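Local coordinates for protein type III pantothenate kinase (Campylobacter jejuni, PDB 2NRH) that probably phosphorylates pantothenate with ATP, the first step of coenzyme A biosynthesis, at residues L4-D7 / N12-F15. The protein carries 2 engineered substitutions. Sequence-based numbering, arbitrary orientation.
Sequences LLCD and NANF. With SO4 (sulfate ion), chain D.
Asp7 and Asn14 form a hydrogen-bonded pair in the antiparallel hairpin of strands 4-8 and 12-16, a worked example of two sheet faces packed differently. Asp7 N gives a bond of 2.7 Å to Asn14 O. Its N-H...O angle of 177° is nearly straight, and Asn14 N returns a bond to Asp7 O at 3.0 Å. Past this pair, water 1 lies between Asp7 O and Asn12 O, within hydrogen-bonding distance of both. At this turn end, Asn12 N makes a weak hydrogen bond to O3 of a sulfate, probably from the crystallisation liquor, which Ser94 OG also binds.

On the apolar face, Cys6 and Phe15 make the neighbouring non-hydrogen-bonded pair. With SG turned away from the backbone N (chi1 -163°), the Cys6 sulfur sits over one face of the Phe15 ring, 3.7 Å from its centroid and displaced toward the rim. Leu4 CD1 meets the ring edge at Phe15 CD1 (3.9 Å), and Phe22 stacks on the same ring.

On the other face, the Asp7 and Asn14 side chains run side by side, their planes 64° apart. Two acceptors, Asp7 OD2 and Asn14 OD1, approach to 3.4 Å without bonding. Helix 194-204 covers Leu5 and Asp7 there.

Asp7 to Asn14 belong to the predicted ATP site of this ASKHA-type kinase; the chemistry implies that apolar packing of Leu4, Cys6, Ala13 and Phe15 backs a strand pair that leaves Asp7 close to Asp76, the predicted proton acceptor.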
# COMPACT_ATOMS: atom_id res chain seq x y z
N LEU B 4 -16.28 24.67 -20.90
CA LEU B 4 -16.63 23.61 -19.98
C LEU B 4 -15.79 22.34 -20.25
O LEU B 4 -15.91 21.72 -21.30
CB LEU B 4 -18.14 23.32 -20.03
CG LEU B 4 -18.72 22.44 -18.89
CD1 LEU B 4 -17.94 22.54 -17.57
CD2 LEU B 4 -20.20 22.74 -18.63
N LEU B 5 -14.95 21.98 -19.28
CA LEU B 5 -14.14 20.76 -19.36
C LEU B 5 -14.62 19.72 -18.36
O LEU B 5 -15.04 20.07 -17.27
CB LEU B 5 -12.67 21.08 -19.10
CG LEU B 5 -12.04 22.14 -20.01
CD1 LEU B 5 -10.63 22.56 -19.52
CD2 LEU B 5 -11.99 21.66 -21.46
N CYS B 6 -14.51 18.44 -18.74
CA CYS B 6 -14.93 17.31 -17.93
C CYS B 6 -13.85 16.21 -17.88
O CYS B 6 -13.37 15.70 -18.91
CB CYS B 6 -16.29 16.74 -18.40
SG CYS B 6 -17.03 15.70 -17.13
N ASP B 7 -13.46 15.85 -16.66
CA ASP B 7 -12.51 14.76 -16.40
C ASP B 7 -13.24 13.61 -15.66
O ASP B 7 -13.52 13.69 -14.45
CB ASP B 7 -11.30 15.33 -15.64
CG ASP B 7 -10.59 14.32 -14.78
OD1 ASP B 7 -10.44 13.18 -15.22
OD2 ASP B 7 -10.16 14.64 -13.64
N ASN B 12 -16.17 9.75 -9.85
CA ASN B 12 -16.42 11.16 -9.91
C ASN B 12 -16.25 11.62 -11.36
O ASN B 12 -15.43 11.07 -12.12
CB ASN B 12 -15.36 11.95 -9.09
CG ASN B 12 -15.13 11.37 -7.67
OD1 ASN B 12 -16.06 11.33 -6.85
ND2 ASN B 12 -13.87 10.95 -7.39
N ALA B 13 -17.00 12.65 -11.72
CA ALA B 13 -16.68 13.46 -12.88
C ALA B 13 -16.40 14.83 -12.28
O ALA B 13 -17.21 15.38 -11.52
CB ALA B 13 -17.81 13.48 -13.88
N ASN B 14 -15.19 15.31 -12.55
CA ASN B 14 -14.75 16.62 -12.17
C ASN B 14 -14.89 17.52 -13.38
O ASN B 14 -14.41 17.20 -14.47
CB ASN B 14 -13.30 16.55 -11.73
CG ASN B 14 -13.05 15.46 -10.69
OD1 ASN B 14 -12.05 14.71 -10.80
ND2 ASN B 14 -13.93 15.36 -9.66
N PHE B 15 -15.58 18.64 -13.16
CA PHE B 15 -15.85 19.66 -14.19
C PHE B 15 -15.06 20.94 -13.91
O PHE B 15 -14.78 21.26 -12.77
CB PHE B 15 -17.31 20.05 -14.13
CG PHE B 15 -18.24 19.02 -14.65
CD1 PHE B 15 -18.66 19.06 -15.98
CD2 PHE B 15 -18.71 18.00 -13.81
CE1 PHE B 15 -19.55 18.11 -16.46
CE2 PHE B 15 -19.59 17.04 -14.27
CZ PHE B 15 -20.03 17.10 -15.61
S SO4 D . -12.06 8.36 -9.35
O1 SO4 D . -10.90 8.91 -8.64
O2 SO4 D . -12.79 7.55 -8.36
O3 SO4 D . -12.91 9.45 -9.81
O4 SO4 D . -11.63 7.51 -10.48
O HOH W 1 -12.41 11.82 -12.29